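Local coordinates for protein dipeptidase AC. Metallo peptidase. MEROPS family M19 (Rhodobacter sphaeroides, PDB 3LY0) that probably hydrolyses dipeptides as a zinc-dependent metallodipeptidase, and here holds a phosphinate mimic of L-Ala-D-Ala beside its zinc ions, at residues A[261-272]-A[284-292]. Residues are numbered along the deposited sequence; the frame is centred on the assembly and turned at random.
Sequences VGLNFATSFLRE and PVLRHLDHL. With LY0 ((2R)-3-[(R)-[(1R)-1-aminoethyl](hydroxy)phosphoryl]-2-methylpropanoic acid), chain C.
Leu-263 packs against Leu-289 and His-288 where strand 260-263 of the TIM barrel meets helix 283-296, the helix that follows it in a beta-alpha unit and runs back antiparallel to it (168° between the local axes). Leu-263 spreads its two methyls over the helix, chi1 (-175°) setting CG opposite its own amide nitrogen: CD2 rests 3.8 Å from CG of Leu-289, with CG1 of Val-285 also beside it, while CD1 lies 3.7 Å from CB of His-288 and also meets CD1 of Leu-292. Beyond the strand, Leu-270 extends this apolar layer, its CD1 against Val-285 CG2 at 4.0 Å and its CD2 near CD2 of the imidazole. O of Leu-270 lies at the edge of the His-288 ring, near its plane, 3.0 Å from NE2, but the bond is weak, bent to 122° at the hydrogen, and NE2 finds its stronger partner in OG1 of Thr-240. Phe-269 points its ring the other way, toward the ligand pocket, with CE2 3.3 Å from LY0 O61 at the ring edge; segment 261-272, packed on the helix, thus also lines that pocket.

The solvent side is looser and polar. There Glu-272 and Arg-287 form a salt bridge, although OE2 is modelled too close to the Arg-287 side chain for its place to be sure. At the edge of the guanidinium a water accepts from both NH1 of Arg-287, at 3.1 Å, and the backbone N of Glu-272. Shortening Arg-287 to alanine would probably leave the Glu-272 carboxylate without this counter-charge and the bridging water with one hold fewer. CA of Pro-284 lies above one face of the guanidinium, displaced toward its rim.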
ATOM      1  N   VAL A 261       8.705  -0.758   5.797  1.00  9.86           N
ATOM      2  CA  VAL A 261       8.441  -1.104   4.405  1.00  9.58           C
ATOM      3  C   VAL A 261       7.535  -2.321   4.354  1.00  9.90           C
ATOM      4  O   VAL A 261       7.811  -3.337   4.997  1.00  9.29           O
ATOM      5  CB  VAL A 261       9.740  -1.379   3.609  1.00 11.57           C
ATOM      6  CG1 VAL A 261       9.402  -1.869   2.200  1.00 12.57           C
ATOM      7  CG2 VAL A 261      10.589  -0.116   3.537  1.00 12.11           C
ATOM      8  N   GLY A 262       6.440  -2.204   3.605  1.00  9.15           N
ATOM      9  CA  GLY A 262       5.567  -3.338   3.371  1.00  9.81           C
ATOM     10  C   GLY A 262       5.897  -4.036   2.061  1.00  9.83           C
ATOM     11  O   GLY A 262       5.991  -3.390   1.014  1.00  8.67           O
ATOM     12  N   LEU A 263       6.083  -5.354   2.125  1.00  9.04           N
ATOM     13  CA  LEU A 263       6.366  -6.156   0.941  1.00  9.21           C
ATOM     14  C   LEU A 263       5.180  -6.200  -0.020  1.00  9.26           C
ATOM     15  O   LEU A 263       4.099  -6.661   0.343  1.00  9.64           O
ATOM     16  CB  LEU A 263       6.734  -7.583   1.349  1.00  9.60           C
ATOM     17  CG  LEU A 263       7.177  -8.480   0.187  1.00  9.40           C
ATOM     18  CD1 LEU A 263       8.641  -8.268  -0.153  1.00 11.74           C
ATOM     19  CD2 LEU A 263       6.895  -9.951   0.517  1.00 13.39           C
ATOM     20  N   ASN A 264       5.404  -5.734  -1.249  1.00  9.30           N
ATOM     21  CA  ASN A 264       4.379  -5.714  -2.287  1.00  9.02           C
ATOM     22  C   ASN A 264       4.333  -7.080  -2.982  1.00 10.55           C
ATOM     23  O   ASN A 264       5.378  -7.603  -3.388  1.00 10.36           O
ATOM     24  CB  ASN A 264       4.715  -4.596  -3.278  1.00  9.25           C
ATOM     25  CG  ASN A 264       3.574  -4.284  -4.214  1.00  9.95           C
ATOM     26  OD1 ASN A 264       2.825  -5.172  -4.604  1.00 10.58           O
ATOM     27  ND2 ASN A 264       3.431  -3.013  -4.575  1.00 10.19           N
ATOM     28  N   PHE A 265       3.145  -7.677  -3.080  1.00  8.52           N
ATOM     29  CA  PHE A 265       3.015  -8.992  -3.710  1.00 10.80           C
ATOM     30  C   PHE A 265       2.965  -8.906  -5.237  1.00 10.92           C
ATOM     31  O   PHE A 265       2.882  -9.933  -5.911  1.00 11.42           O
ATOM     32  CB  PHE A 265       1.760  -9.748  -3.248  1.00 11.60           C
ATOM     33  CG  PHE A 265       1.713 -10.070  -1.767  1.00 10.12           C
ATOM     34  CD1 PHE A 265       2.821  -9.894  -0.950  1.00  9.78           C
ATOM     35  CD2 PHE A 265       0.540 -10.550  -1.204  1.00 10.16           C
ATOM     36  CE1 PHE A 265       2.747 -10.176   0.405  1.00 11.04           C
ATOM     37  CE2 PHE A 265       0.462 -10.848   0.141  1.00 10.51           C
ATOM     38  CZ  PHE A 265       1.570 -10.660   0.948  1.00 11.22           C
ATOM     39  N   ALA A 266       3.006  -7.701  -5.791  1.00 10.57           N
ATOM     40  CA  ALA A 266       2.959  -7.552  -7.243  1.00 10.99           C
ATOM     41  C   ALA A 266       4.100  -8.309  -7.903  1.00 11.99           C
ATOM     42  O   ALA A 266       5.266  -8.092  -7.578  1.00 11.66           O
ATOM     43  CB  ALA A 266       3.022  -6.081  -7.626  1.00 11.17           C
ATOM     44  N   THR A 267       3.749  -9.190  -8.838  1.00 11.39           N
ATOM     45  CA  THR A 267       4.721  -9.990  -9.574  1.00 10.87           C
ATOM     46  C   THR A 267       5.825  -9.103 -10.159  1.00 10.82           C
ATOM     47  O   THR A 267       7.019  -9.436 -10.082  1.00 12.27           O
ATOM     48  CB  THR A 267       4.007 -10.764 -10.698  1.00 13.73           C
ATOM     49  OG1 THR A 267       3.173  -9.850 -11.423  1.00 17.69           O
ATOM     50  CG2 THR A 267       3.113 -11.839 -10.097  1.00 14.41           C
ATOM     51  N   SER A 268       5.418  -7.968 -10.718  1.00 11.04           N
ATOM     52  CA  SER A 268       6.336  -7.059 -11.404  1.00 11.88           C
ATOM     53  C   SER A 268       7.441  -6.532 -10.501  1.00 11.80           C
ATOM     54  O   SER A 268       8.504  -6.150 -10.982  1.00 11.93           O
ATOM     55  CB  SER A 268       5.561  -5.873 -11.964  1.00 14.00           C
ATOM     56  OG  SER A 268       4.518  -6.329 -12.813  1.00 15.12           O
ATOM     57  N   PHE A 269       7.187  -6.506  -9.194  1.00 11.07           N
ATOM     58  CA  PHE A 269       8.117  -5.885  -8.260  1.00  9.29           C
ATOM     59  C   PHE A 269       8.878  -6.921  -7.445  1.00  9.86           C
ATOM     60  O   PHE A 269       9.754  -6.563  -6.663  1.00 10.44           O
ATOM     61  CB  PHE A 269       7.373  -4.932  -7.313  1.00  9.13           C
ATOM     62  CG  PHE A 269       6.555  -3.880  -8.022  1.00 10.91           C
ATOM     63  CD1 PHE A 269       6.871  -3.466  -9.312  1.00 11.98           C
ATOM     64  CD2 PHE A 269       5.465  -3.295  -7.380  1.00 12.24           C
ATOM     65  CE1 PHE A 269       6.113  -2.488  -9.955  1.00 12.22           C
ATOM     66  CE2 PHE A 269       4.705  -2.321  -8.011  1.00 12.31           C
ATOM     67  CZ  PHE A 269       5.022  -1.923  -9.303  1.00 10.89           C
ATOM     68  N   LEU A 270       8.533  -8.194  -7.635  1.00 10.36           N
ATOM     69  CA  LEU A 270       9.164  -9.310  -6.923  1.00 10.80           C
ATOM     70  C   LEU A 270      10.141 -10.096  -7.796  1.00 11.26           C
ATOM     71  O   LEU A 270      11.220 -10.456  -7.352  1.00 10.91           O
ATOM     72  CB  LEU A 270       8.092 -10.286  -6.422  1.00 10.71           C
ATOM     73  CG  LEU A 270       7.233  -9.878  -5.220  1.00  9.52           C
ATOM     74  CD1 LEU A 270       6.095 -10.860  -5.005  1.00 12.28           C
ATOM     75  CD2 LEU A 270       8.081  -9.780  -3.960  1.00  9.96           C
ATOM     76  N   ARG A 271       9.733 -10.383  -9.029  1.00 11.39           N
ATOM     77  CA  ARG A 271      10.551 -11.209  -9.919  1.00 11.93           C
ATOM     78  C   ARG A 271      11.817 -10.469 -10.320  1.00 11.99           C
ATOM     79  O   ARG A 271      11.793  -9.276 -10.595  1.00 12.82           O
ATOM     80  CB  ARG A 271       9.752 -11.554 -11.176  1.00 15.11           C
ATOM     81  CG  ARG A 271       8.524 -12.400 -10.923  1.00 13.67           C
ATOM     82  CD  ARG A 271       7.648 -12.459 -12.160  1.00 16.25           C
ATOM     83  NE  ARG A 271       8.378 -13.074 -13.266  1.00 14.66           N
ATOM     84  CZ  ARG A 271       8.024 -14.210 -13.853  1.00 19.88           C
ATOM     85  NH1 ARG A 271       6.935 -14.855 -13.460  1.00 19.01           N
ATOM     86  NH2 ARG A 271       8.762 -14.695 -14.844  1.00 17.56           N
ATOM     87  N   GLU A 272      12.937 -11.175 -10.371  1.00 13.75           N
ATOM     88  CA  GLU A 272      14.166 -10.514 -10.776  1.00 16.54           C
ATOM     89  C   GLU A 272      14.082 -10.021 -12.224  1.00 15.82           C
ATOM     90  O   GLU A 272      14.742  -9.047 -12.583  1.00 17.28           O
ATOM     91  CB  GLU A 272      15.367 -11.436 -10.586  1.00 15.67           C
ATOM     92  CG  GLU A 272      15.750 -11.645  -9.126  1.00 19.30           C
ATOM     93  CD  GLU A 272      16.956 -12.556  -8.968  1.00 28.56           C
ATOM     94  OE1 GLU A 272      17.640 -12.820  -9.978  1.00 37.88           O
ATOM     95  OE2 GLU A 272      17.217 -13.008  -7.835  1.00 37.23           O
ATOM     96  N   PRO A 284      11.567 -15.670  -5.095  1.00 14.14           N
ATOM     97  CA  PRO A 284      11.693 -14.209  -5.189  1.00 15.32           C
ATOM     98  C   PRO A 284      11.080 -13.489  -3.990  1.00 12.86           C
ATOM     99  O   PRO A 284      11.573 -12.437  -3.579  1.00 12.69           O
ATOM    100  CB  PRO A 284      10.918 -13.868  -6.474  1.00 14.93           C
ATOM    101  CG  PRO A 284      10.938 -15.162  -7.271  1.00 15.78           C
ATOM    102  CD  PRO A 284      10.824 -16.236  -6.235  1.00 15.43           C
ATOM    103  N   VAL A 285      10.008 -14.042  -3.442  1.00 12.84           N
ATOM    104  CA  VAL A 285       9.380 -13.453  -2.259  1.00 10.75           C
ATOM    105  C   VAL A 285      10.382 -13.435  -1.103  1.00 13.64           C
ATOM    106  O   VAL A 285      10.577 -12.416  -0.448  1.00 13.30           O
ATOM    107  CB  VAL A 285       8.131 -14.242  -1.850  1.00 13.69           C
ATOM    108  CG1 VAL A 285       7.555 -13.706  -0.539  1.00 14.65           C
ATOM    109  CG2 VAL A 285       7.077 -14.193  -2.966  1.00 16.47           C
ATOM    110  N   LEU A 286      11.048 -14.563  -0.875  1.00 14.04           N
ATOM    111  CA  LEU A 286      11.995 -14.656   0.229  1.00 14.55           C
ATOM    112  C   LEU A 286      13.275 -13.884  -0.038  1.00 12.03           C
ATOM    113  O   LEU A 286      13.943 -13.425   0.883  1.00 13.56           O
ATOM    114  CB  LEU A 286      12.313 -16.120   0.529  1.00 14.22           C
ATOM    115  CG  LEU A 286      11.133 -16.870   1.140  1.00 20.56           C
ATOM    116  CD1 LEU A 286      11.416 -18.366   1.165  1.00 25.10           C
ATOM    117  CD2 LEU A 286      10.821 -16.328   2.537  1.00 22.83           C
ATOM    118  N   ARG A 287      13.631 -13.745  -1.308  1.00 12.34           N
ATOM    119  CA  ARG A 287      14.790 -12.965  -1.683  1.00 13.37           C
ATOM    120  C   ARG A 287      14.568 -11.512  -1.265  1.00 12.19           C
ATOM    121  O   ARG A 287      15.423 -10.893  -0.639  1.00 13.17           O
ATOM    122  CB  ARG A 287      14.984 -13.059  -3.197  1.00 15.08           C
ATOM    123  CG  ARG A 287      16.351 -12.665  -3.695  1.00 23.44           C
ATOM    124  CD  ARG A 287      16.535 -13.135  -5.141  1.00 28.73           C
ATOM    125  NE  ARG A 287      16.102 -14.525  -5.324  1.00 31.90           N
ATOM    126  CZ  ARG A 287      15.237 -14.940  -6.254  1.00 28.26           C
ATOM    127  NH1 ARG A 287      14.703 -14.078  -7.115  1.00 27.37           N
ATOM    128  NH2 ARG A 287      14.910 -16.228  -6.330  1.00 31.77           N
ATOM    129  N   HIS A 288      13.406 -10.965  -1.608  1.00 11.14           N
ATOM    130  CA  HIS A 288      13.098  -9.593  -1.213  1.00 11.49           C
ATOM    131  C   HIS A 288      12.985  -9.448   0.296  1.00 11.48           C
ATOM    132  O   HIS A 288      13.515  -8.499   0.865  1.00 11.87           O
ATOM    133  CB  HIS A 288      11.823  -9.110  -1.891  1.00 11.69           C
ATOM    134  CG  HIS A 288      12.037  -8.642  -3.294  1.00 12.06           C
ATOM    135  ND1 HIS A 288      12.396  -7.346  -3.604  1.00 11.12           N
ATOM    136  CD2 HIS A 288      11.977  -9.312  -4.470  1.00 11.06           C
ATOM    137  CE1 HIS A 288      12.531  -7.236  -4.915  1.00  9.88           C
ATOM    138  NE2 HIS A 288      12.273  -8.412  -5.463  1.00 11.33           N
ATOM    139  N   LEU A 289      12.300 -10.384   0.943  1.00 12.12           N
ATOM    140  CA  LEU A 289      12.152 -10.294   2.398  1.00 11.39           C
ATOM    141  C   LEU A 289      13.502 -10.342   3.089  1.00 10.75           C
ATOM    142  O   LEU A 289      13.772  -9.544   3.979  1.00 13.47           O
ATOM    143  CB  LEU A 289      11.227 -11.375   2.948  1.00 11.84           C
ATOM    144  CG  LEU A 289       9.735 -11.139   2.745  1.00 13.67           C
ATOM    145  CD1 LEU A 289       8.961 -12.378   3.160  1.00 15.79           C
ATOM    146  CD2 LEU A 289       9.260  -9.919   3.538  1.00 13.87           C
ATOM    147  N   ASP A 290      14.366 -11.259   2.669  1.00 12.31           N
ATOM    148  CA  ASP A 290      15.695 -11.333   3.263  1.00 11.92           C
ATOM    149  C   ASP A 290      16.440 -10.027   3.091  1.00 14.08           C
ATOM    150  O   ASP A 290      17.093  -9.547   4.014  1.00 16.10           O
ATOM    151  CB  ASP A 290      16.534 -12.431   2.613  1.00 13.78           C
ATOM    152  CG  ASP A 290      16.218 -13.826   3.140  1.00 15.49           C
ATOM    153  OD1 ASP A 290      15.495 -13.972   4.152  1.00 17.36           O
ATOM    154  OD2 ASP A 290      16.717 -14.792   2.520  1.00 16.58           O
ATOM    155  N   HIS A 291      16.378  -9.462   1.890  1.00 12.62           N
ATOM    156  CA  HIS A 291      17.116  -8.235   1.621  1.00 13.26           C
ATOM    157  C   HIS A 291      16.586  -7.082   2.464  1.00 13.54           C
ATOM    158  O   HIS A 291      17.357  -6.314   3.042  1.00 14.37           O
ATOM    159  CB  HIS A 291      17.083  -7.870   0.132  1.00 13.42           C
ATOM    160  CG  HIS A 291      18.050  -6.792  -0.235  1.00 13.70           C
ATOM    161  ND1 HIS A 291      19.334  -7.064  -0.658  1.00 19.39           N
ATOM    162  CD2 HIS A 291      17.935  -5.445  -0.224  1.00 14.12           C
ATOM    163  CE1 HIS A 291      19.964  -5.928  -0.898  1.00 20.34           C
ATOM    164  NE2 HIS A 291      19.137  -4.931  -0.642  1.00 14.98           N
ATOM    165  N   LEU A 292      15.265  -6.967   2.530  1.00 10.90           N
ATOM    166  CA  LEU A 292      14.636  -5.917   3.329  1.00 12.61           C
ATOM    167  C   LEU A 292      14.954  -6.086   4.810  1.00 12.28           C
ATOM    168  O   LEU A 292      15.337  -5.125   5.474  1.00 12.65           O
ATOM    169  CB  LEU A 292      13.124  -5.896   3.104  1.00 12.41           C
ATOM    170  CG  LEU A 292      12.683  -5.499   1.689  1.00 11.89           C
ATOM    171  CD1 LEU A 292      11.195  -5.749   1.519  1.00 14.27           C
ATOM    172  CD2 LEU A 292      12.996  -4.036   1.423  1.00 12.29           C
TER
HETATM  173  P   LY0 C 363      -1.565   0.146  -7.243  1.00 12.30           P
HETATM  174  C1  LY0 C 363      -3.409   0.755  -9.250  1.00 16.69           C
HETATM  175  N1  LY0 C 363      -3.973   1.277  -6.893  1.00 11.58           N
HETATM  176  C2  LY0 C 363      -3.293   0.362  -7.794  1.00 13.43           C
HETATM  177  C4  LY0 C 363      -0.801  -1.290  -8.096  1.00 13.75           C
HETATM  178  C5  LY0 C 363       0.554  -1.037  -8.695  1.00 13.92           C
HETATM  179  C6  LY0 C 363       1.489  -0.330  -7.752  1.00 12.37           C
HETATM  180  C7  LY0 C 363       1.157  -2.222  -9.403  1.00 16.28           C
HETATM  181  O31 LY0 C 363      -1.642  -0.056  -5.748  1.00 12.01           O
HETATM  182  O32 LY0 C 363      -0.775   1.467  -7.525  1.00 11.45           O
HETATM  183  O61 LY0 C 363       2.631   0.213  -8.242  1.00 12.92           O
HETATM  184  O62 LY0 C 363       1.224  -0.203  -6.544  1.00 11.69           O
HETATM  185  O   HOH W   1      12.934 -13.862  -9.617  1.00 20.67           O